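Side-chain contacts in AncCDT-1 (Synthetic construct, PDB 5T0W), which binds arginine in the cleft between its two lobes and is probably a periplasmic amino acid-binding protein, ancestral to cyclohexadienyl dehydratase: residues Gly28-Tyr33 with Ala137-Thr142; Glu161-Ala166 with Met178-Pro183. All blocks are in the same frame, centred on the assembly; numbering follows the deposited sequence.

Interaction 1 (Gly28-Tyr33 with Ala137-Thr142). With ARG (arginine), chain E.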
ATOM      1  N   GLY A  28       6.957   2.168  10.167  1.00 26.98           N
ATOM      2  CA  GLY A  28       6.346   0.868   9.917  1.00 27.60           C
ATOM      3  C   GLY A  28       6.015   0.663   8.456  1.00 27.40           C
ATOM      4  O   GLY A  28       5.312   1.478   7.858  1.00 26.53           O
ATOM      5  N   THR A  29       6.569  -0.394   7.861  1.00 28.69           N
ATOM      6  CA  THR A  29       6.340  -0.680   6.438  1.00 28.90           C
ATOM      7  C   THR A  29       6.297  -2.231   6.172  1.00 29.90           C
ATOM      8  O   THR A  29       6.921  -2.968   6.919  1.00 31.09           O
ATOM      9  CB  THR A  29       7.270   0.220   5.558  1.00 29.09           C
ATOM     10  OG1 THR A  29       6.814   0.246   4.202  1.00 28.95           O
ATOM     11  CG2 THR A  29       8.718  -0.228   5.597  1.00 30.42           C
ATOM     12  N   ASP A  30       5.499  -2.714   5.197  1.00 29.56           N
ATOM     13  CA  ASP A  30       5.418  -4.127   4.808  1.00 30.28           C
ATOM     14  C   ASP A  30       6.127  -4.157   3.478  1.00 30.60           C
ATOM     15  O   ASP A  30       5.555  -3.864   2.411  1.00 29.87           O
ATOM     16  CB  ASP A  30       3.983  -4.652   4.665  1.00 30.17           C
ATOM     17  CG  ASP A  30       3.915  -5.946   3.860  1.00 31.39           C
ATOM     18  OD1 ASP A  30       4.095  -5.892   2.618  1.00 31.58           O
ATOM     19  OD2 ASP A  30       3.705  -7.022   4.468  1.00 32.55           O
ATOM     20  N   ALA A  31       7.393  -4.535   3.548  1.00 31.76           N
ATOM     21  CA  ALA A  31       8.361  -4.164   2.530  1.00 32.32           C
ATOM     22  C   ALA A  31       8.531  -5.125   1.295  1.00 33.76           C
ATOM     23  O   ALA A  31       9.592  -5.196   0.623  1.00 34.69           O
ATOM     24  CB  ALA A  31       9.667  -3.862   3.234  1.00 32.91           C
ATOM     25  N   ASP A  32       7.458  -5.848   0.989  1.00 33.92           N
ATOM     26  CA  ASP A  32       7.330  -6.484  -0.335  1.00 34.89           C
ATOM     27  C   ASP A  32       6.099  -5.930  -0.996  1.00 33.57           C
ATOM     28  O   ASP A  32       5.062  -6.585  -1.036  1.00 34.01           O
ATOM     29  CB  ASP A  32       7.319  -8.023  -0.335  1.00 36.55           C
ATOM     30  CG  ASP A  32       7.777  -8.604  -1.690  1.00 38.33           C
ATOM     31  OD1 ASP A  32       7.830  -7.832  -2.686  1.00 37.95           O
ATOM     32  OD2 ASP A  32       8.120  -9.825  -1.752  1.00 40.26           O
ATOM     33  N   TYR A  33       6.216  -4.706  -1.508  1.00 32.33           N
ATOM     34  CA  TYR A  33       5.068  -4.024  -2.072  1.00 30.86           C
ATOM     35  C   TYR A  33       5.524  -2.983  -3.062  1.00 30.75           C
ATOM     36  O   TYR A  33       5.433  -1.792  -2.810  1.00 29.94           O
ATOM     37  CB  TYR A  33       4.245  -3.416  -0.941  1.00 29.50           C
ATOM     38  CG  TYR A  33       2.879  -2.978  -1.354  1.00 28.61           C
ATOM     39  CD1 TYR A  33       1.955  -3.888  -1.864  1.00 29.03           C
ATOM     40  CD2 TYR A  33       2.493  -1.663  -1.215  1.00 27.49           C
ATOM     41  CE1 TYR A  33       0.689  -3.492  -2.232  1.00 28.27           C
ATOM     42  CE2 TYR A  33       1.234  -1.268  -1.573  1.00 26.82           C
ATOM     43  CZ  TYR A  33       0.354  -2.192  -2.079  1.00 27.11           C
ATOM     44  OH  TYR A  33      -0.857  -1.813  -2.445  1.00 26.79           O
ATOM     45  N   ALA A 137      -7.133 -14.359  -5.813  1.00 23.22           N
ATOM     46  CA  ALA A 137      -6.137 -14.178  -4.770  1.00 22.73           C
ATOM     47  C   ALA A 137      -5.967 -12.710  -4.414  1.00 21.21           C
ATOM     48  O   ALA A 137      -6.034 -11.839  -5.275  1.00 20.94           O
ATOM     49  CB  ALA A 137      -4.785 -14.741  -5.201  1.00 24.20           C
ATOM     50  N   VAL A 138      -5.733 -12.449  -3.129  1.00 20.68           N
ATOM     51  CA  VAL A 138      -5.531 -11.112  -2.630  1.00 19.73           C
ATOM     52  C   VAL A 138      -4.632 -11.137  -1.424  1.00 20.02           C
ATOM     53  O   VAL A 138      -4.509 -12.175  -0.744  1.00 21.02           O
ATOM     54  CB  VAL A 138      -6.863 -10.465  -2.193  1.00 19.36           C
ATOM     55  CG1 VAL A 138      -7.804 -10.256  -3.373  1.00 19.33           C
ATOM     56  CG2 VAL A 138      -7.540 -11.271  -1.105  1.00 19.95           C
ATOM     57  N   GLN A 139      -4.071  -9.979  -1.092  1.00 19.58           N
ATOM     58  CA  GLN A 139      -3.311  -9.855   0.136  1.00 20.05           C
ATOM     59  C   GLN A 139      -4.239  -9.714   1.344  1.00 20.45           C
ATOM     60  O   GLN A 139      -5.159  -8.925   1.320  1.00 20.26           O
ATOM     61  CB  GLN A 139      -2.353  -8.696   0.067  1.00 19.85           C
ATOM     62  CG  GLN A 139      -1.569  -8.476   1.373  1.00 20.60           C
ATOM     63  CD  GLN A 139      -0.455  -7.456   1.240  1.00 20.61           C
ATOM     64  OE1 GLN A 139      -0.583  -6.423   0.547  1.00 20.25           O
ATOM     65  NE2 GLN A 139       0.654  -7.731   1.887  1.00 21.41           N
ATOM     66  N   LEU A 140      -3.993 -10.488   2.385  1.00 21.55           N
ATOM     67  CA  LEU A 140      -4.836 -10.498   3.572  1.00 22.70           C
ATOM     68  C   LEU A 140      -4.839  -9.147   4.268  1.00 22.93           C
ATOM     69  O   LEU A 140      -3.796  -8.524   4.442  1.00 22.78           O
ATOM     70  CB  LEU A 140      -4.340 -11.565   4.560  1.00 24.66           C
ATOM     71  CG  LEU A 140      -5.084 -11.589   5.937  1.00 26.75           C
ATOM     72  CD1 LEU A 140      -6.550 -12.028   5.881  1.00 27.23           C
ATOM     73  CD2 LEU A 140      -4.295 -12.439   6.915  1.00 29.17           C
ATOM     74  N   GLY A 141      -6.030  -8.682   4.632  1.00 23.58           N
ATOM     75  CA  GLY A 141      -6.181  -7.393   5.306  1.00 24.60           C
ATOM     76  C   GLY A 141      -6.040  -6.127   4.443  1.00 23.70           C
ATOM     77  O   GLY A 141      -5.742  -5.074   4.977  1.00 24.73           O
ATOM     78  N   THR A 142      -6.286  -6.226   3.131  1.00 22.31           N
ATOM     79  CA  THR A 142      -6.174  -5.113   2.238  1.00 22.08           C
ATOM     80  C   THR A 142      -7.527  -4.692   1.696  1.00 22.91           C
ATOM     81  O   THR A 142      -8.498  -5.412   1.799  1.00 23.06           O
ATOM     82  CB  THR A 142      -5.276  -5.429   1.045  1.00 20.66           C
ATOM     83  OG1 THR A 142      -5.755  -6.598   0.387  1.00 19.93           O
ATOM     84  CG2 THR A 142      -3.827  -5.630   1.449  1.00 20.39           C
TER
HETATM   85  N   ARG E 301      -3.736   0.042  -0.539  1.00  7.68           N
HETATM   86  CA  ARG E 301      -4.207  -1.231   0.021  1.00  7.57           C
HETATM   87  C   ARG E 301      -4.581  -0.990   1.435  1.00  7.46           C
HETATM   88  O   ARG E 301      -5.271  -1.839   2.001  1.00  7.30           O
HETATM   89  CB  ARG E 301      -3.124  -2.268  -0.023  1.00  7.80           C
HETATM   90  CG  ARG E 301      -1.973  -1.898   0.867  1.00  8.38           C
HETATM   91  CD  ARG E 301      -0.985  -3.052   1.020  1.00  8.75           C
HETATM   92  NE  ARG E 301       0.336  -2.528   1.327  1.00  9.10           N
HETATM   93  CZ  ARG E 301       1.379  -3.283   1.632  1.00  9.46           C
HETATM   94  NH1 ARG E 301       2.569  -2.720   1.875  1.00  9.40           N
HETATM   95  NH2 ARG E 301       1.238  -4.601   1.681  1.00  9.64           N
HETATM   96  OXT ARG E 301      -4.179   0.036   2.017  1.00  7.36           O
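D30 and Y33 meet Q139 in a buried contact across the cleft between two lobes, and bound arginine mediates most of it. D30 and Y33 follow strand 24-29 of one lobe. Q139 ends strand 135-139 of the other. Direct contact is slight: D30 OD1 lies 4.0 Å from Q139 NE2, with no hydrogen bond. The two side chains come from opposite directions, their carboxylate and amide planes 72° apart. Ligand NH2 lies beside both. It gives a 2.8 Å hydrogen bond to Q139 OE1 and a weak one, 3.3 Å, to D30 OD1. Ligand NH1 gives a weak bond to the backbone O of D30. Q139 spans the cleft because CG is anti to the backbone N (chi1 177°) and the chain stays extended beyond it. Its NE2 is hydrogen-bonded to E161 O, which should fix the amide rotation and keep OE1 turned to the ligand. Y33 lays one ring face under the guanidinium, with ligand NE 3.2 Å above the plane, over the ring centre. Q139 OE1 approaches the same ring obliquely, 4.2 Å from Y33 CE1. T142 lines the pocket with CG2, 3.7 Å from ligand CB. T142 OG1 reinforces the type II turn from Q139 by a 2.6 Å bond to Q139 O, tilted 21° from the carbonyl plane. T142 is also the N-cap of helix 143-151. An aromatic face, a carboxylate and an amide gathered round the guanidinium from both lobes make the interlobe ligand site of a family 3 solute-binding protein.

Interaction 2 (Glu161-Ala166 with Met178-Pro183). With ARG (arginine), chain E.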
ATOM      1  N   GLU A 161      -0.397 -13.647   2.985  1.00 42.21           N
ATOM      2  CA  GLU A 161       0.314 -12.702   3.819  1.00 45.80           C
ATOM      3  C   GLU A 161       1.021 -11.652   2.976  1.00 46.99           C
ATOM      4  O   GLU A 161       1.105 -10.483   3.372  1.00 47.82           O
ATOM      5  CB  GLU A 161       1.362 -13.447   4.668  1.00 49.23           C
ATOM      6  N   ASN A 162       1.546 -12.071   1.827  1.00 48.00           N
ATOM      7  CA  ASN A 162       2.311 -11.195   0.946  1.00 49.33           C
ATOM      8  C   ASN A 162       1.712 -11.147  -0.407  1.00 46.58           C
ATOM      9  O   ASN A 162       1.108 -12.116  -0.801  1.00 46.46           O
ATOM     10  CB  ASN A 162       3.740 -11.732   0.768  1.00 53.66           C
ATOM     11  CG  ASN A 162       4.531 -11.755   2.070  1.00 57.59           C
ATOM     12  OD1 ASN A 162       4.094 -12.354   3.063  1.00 58.26           O
ATOM     13  ND2 ASN A 162       5.709 -11.118   2.072  1.00 60.24           N
ATOM     14  N   ASN A 163       1.927 -10.071  -1.155  1.00 46.39           N
ATOM     15  CA  ASN A 163       1.457 -10.038  -2.530  1.00 45.16           C
ATOM     16  C   ASN A 163       2.182 -11.012  -3.423  1.00 44.54           C
ATOM     17  O   ASN A 163       1.601 -11.493  -4.398  1.00 43.09           O
ATOM     18  CB  ASN A 163       1.563  -8.621  -3.138  1.00 46.44           C
ATOM     19  CG  ASN A 163       0.227  -7.884  -3.164  1.00 47.05           C
ATOM     20  OD1 ASN A 163      -0.833  -8.474  -3.371  1.00 45.00           O
ATOM     21  ND2 ASN A 163       0.282  -6.574  -2.988  1.00 49.94           N
ATOM     22  N   ALA A 164       3.459 -11.272  -3.134  1.00 46.79           N
ATOM     23  CA  ALA A 164       4.269 -12.119  -4.019  1.00 47.95           C
ATOM     24  C   ALA A 164       3.651 -13.519  -4.168  1.00 46.66           C
ATOM     25  O   ALA A 164       3.532 -14.016  -5.297  1.00 44.63           O
ATOM     26  CB  ALA A 164       5.700 -12.215  -3.532  1.00 51.65           C
ATOM     27  N   GLU A 165       3.203 -14.101  -3.053  1.00 46.05           N
ATOM     28  CA  GLU A 165       2.479 -15.359  -3.103  1.00 45.64           C
ATOM     29  C   GLU A 165       1.190 -15.311  -3.931  1.00 41.96           C
ATOM     30  O   GLU A 165       0.868 -16.262  -4.662  1.00 41.14           O
ATOM     31  CB  GLU A 165       2.077 -15.781  -1.724  1.00 48.91           C
ATOM     32  CG  GLU A 165       3.125 -16.535  -0.970  1.00 54.65           C
ATOM     33  CD  GLU A 165       2.609 -16.988   0.372  1.00 58.02           C
ATOM     34  OE1 GLU A 165       2.190 -16.142   1.200  1.00 59.94           O
ATOM     35  OE2 GLU A 165       2.608 -18.213   0.582  1.00 62.14           O
ATOM     36  N   ALA A 166       0.440 -14.213  -3.806  1.00 38.52           N
ATOM     37  CA  ALA A 166      -0.783 -14.042  -4.576  1.00 35.16           C
ATOM     38  C   ALA A 166      -0.447 -14.017  -6.033  1.00 34.13           C
ATOM     39  O   ALA A 166      -1.085 -14.689  -6.835  1.00 33.86           O
ATOM     40  CB  ALA A 166      -1.502 -12.776  -4.184  1.00 34.23           C
ATOM     41  N   MET A 178      -5.923 -12.173  -9.567  1.00 21.35           N
ATOM     42  CA  MET A 178      -5.646 -11.486  -8.334  1.00 21.84           C
ATOM     43  C   MET A 178      -6.062 -10.021  -8.465  1.00 21.45           C
ATOM     44  O   MET A 178      -6.050  -9.451  -9.535  1.00 21.50           O
ATOM     45  CB  MET A 178      -4.190 -11.602  -7.901  1.00 23.56           C
ATOM     46  CG  MET A 178      -3.232 -10.605  -8.488  1.00 25.26           C
ATOM     47  SD  MET A 178      -1.517 -10.774  -7.854  1.00 29.53           S
ATOM     48  CE  MET A 178      -1.655 -10.104  -6.220  1.00 28.76           C
ATOM     49  N   VAL A 179      -6.471  -9.436  -7.347  1.00 21.14           N
ATOM     50  CA  VAL A 179      -6.827  -8.052  -7.306  1.00 20.75           C
ATOM     51  C   VAL A 179      -5.789  -7.376  -6.440  1.00 20.56           C
ATOM     52  O   VAL A 179      -5.360  -7.923  -5.433  1.00 21.19           O
ATOM     53  CB  VAL A 179      -8.240  -7.830  -6.737  1.00 21.28           C
ATOM     54  CG1 VAL A 179      -8.643  -6.370  -6.904  1.00 21.85           C
ATOM     55  CG2 VAL A 179      -9.277  -8.733  -7.406  1.00 21.32           C
ATOM     56  N   THR A 180      -5.397  -6.174  -6.825  1.00 20.07           N
ATOM     57  CA  THR A 180      -4.419  -5.413  -6.090  1.00 20.10           C
ATOM     58  C   THR A 180      -4.535  -3.934  -6.492  1.00 20.16           C
ATOM     59  O   THR A 180      -5.273  -3.596  -7.431  1.00 20.13           O
ATOM     60  CB  THR A 180      -3.021  -5.983  -6.353  1.00 20.49           C
ATOM     61  OG1 THR A 180      -2.110  -5.481  -5.385  1.00 21.38           O
ATOM     62  CG2 THR A 180      -2.497  -5.588  -7.727  1.00 20.67           C
ATOM     63  N   ASP A 181      -3.809  -3.041  -5.822  1.00 20.47           N
ATOM     64  CA  ASP A 181      -3.810  -1.629  -6.187  1.00 20.70           C
ATOM     65  C   ASP A 181      -3.314  -1.452  -7.606  1.00 20.69           C
ATOM     66  O   ASP A 181      -2.344  -2.108  -8.011  1.00 20.71           O
ATOM     67  CB  ASP A 181      -2.948  -0.806  -5.218  1.00 21.59           C
ATOM     68  CG  ASP A 181      -3.593  -0.629  -3.829  1.00 21.93           C
ATOM     69  OD1 ASP A 181      -4.756  -0.994  -3.637  1.00 21.49           O
ATOM     70  OD2 ASP A 181      -2.948  -0.039  -2.946  1.00 22.84           O
ATOM     71  N   SER A 182      -3.916  -0.512  -8.347  1.00 20.97           N
ATOM     72  CA  SER A 182      -3.522  -0.300  -9.755  1.00 21.38           C
ATOM     73  C   SER A 182      -2.019  -0.188  -9.964  1.00 22.07           C
ATOM     74  O   SER A 182      -1.480  -0.822 -10.875  1.00 22.49           O
ATOM     75  CB  SER A 182      -4.124   0.958 -10.390  1.00 22.31           C
ATOM     76  OG  SER A 182      -5.351   1.389  -9.844  1.00 22.56           O
ATOM     77  N   PRO A 183      -1.328   0.629  -9.171  1.00 22.66           N
ATOM     78  CA  PRO A 183       0.107   0.803  -9.450  1.00 23.83           C
ATOM     79  C   PRO A 183       0.922  -0.454  -9.185  1.00 24.00           C
ATOM     80  O   PRO A 183       1.967  -0.655  -9.784  1.00 24.97           O
ATOM     81  CB  PRO A 183       0.523   1.943  -8.514  1.00 24.68           C
ATOM     82  CG  PRO A 183      -0.751   2.564  -8.047  1.00 24.13           C
ATOM     83  CD  PRO A 183      -1.765   1.453  -8.044  1.00 22.82           C
TER
HETATM   84  N   ARG E 301      -3.736   0.042  -0.539  1.00  7.68           N
HETATM   85  CA  ARG E 301      -4.207  -1.231   0.021  1.00  7.57           C
HETATM   86  C   ARG E 301      -4.581  -0.990   1.435  1.00  7.46           C
HETATM   87  O   ARG E 301      -5.271  -1.839   2.001  1.00  7.30           O
HETATM   88  CB  ARG E 301      -3.124  -2.268  -0.023  1.00  7.80           C
HETATM   89  CG  ARG E 301      -1.973  -1.898   0.867  1.00  8.38           C
HETATM   90  CD  ARG E 301      -0.985  -3.052   1.020  1.00  8.75           C
HETATM   91  NE  ARG E 301       0.336  -2.528   1.327  1.00  9.10           N
HETATM   92  CZ  ARG E 301       1.379  -3.283   1.632  1.00  9.46           C
HETATM   93  NH1 ARG E 301       2.569  -2.720   1.875  1.00  9.40           N
HETATM   94  NH2 ARG E 301       1.238  -4.601   1.681  1.00  9.64           N
HETATM   95  OXT ARG E 301      -4.179   0.036   2.017  1.00  7.36           O
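N163 and A166, at the N-terminal end of helix 163-171, pack on M178 and T180 of strand 177-181, inside the second lobe. All four touching residues are buried. M178 makes the main apolar contact: its CE lies 3.4 Å from A166 CB. The chain bends at chi3 (-74°), which turns the methyl toward the helix. CE also lies 3.4 Å from N163 OD1, where the two side chains cross at about a right angle. T180 OG1 is 3.6 Å from N163 ND2, a polar approach without a hydrogen bond. Strand 156-160, helix 163-171 and strand 177-181 form a beta-alpha-beta crossover that passes over strand 135-139, which lies between the two parallel strands. N163 and A166 accordingly also touch Q139 and A137 of that middle strand. At the end of strand 177-181 the chain reaches the ligand. D181 OD2 takes a 2.5 Å hydrogen bond from the amino N of the bound arginine. The other carboxylate oxygen, OD1, takes a hydrogen bond from Q111 NE2. D181 is the N-cap residue of helix 182-189, but its side chain makes no capping bond. Its CG is anti to the carbonyl carbon (chi1 -73°), and the carboxylate serves the ligand and Q111 instead. With an alanine in its place, the ligand's amino group would probably lose its carboxylate partner and Q111 NE2 its acceptor.

From the N terminus, the chain builds the first lobe, including strands 24-29, 63-68 and 85-86, before crossing to the second and reaching the cleft at strand 135-139. There interaction 1 closes a loop of 103 residues and joins the two lobes. The chain then runs through helix 143-151 and strand 156-160. Interaction 2 follows, closing a short loop of 11 residues within the second lobe. The two are in series, neither nested nor crossed. The centres of interaction 1 and interaction 2 lie about 7 Å apart. Strands 135-139 and 177-181 are sheet neighbours, probably bonded from A137 O to V179 N. Y33 also packs against N163, and both contacts touch the bound arginine.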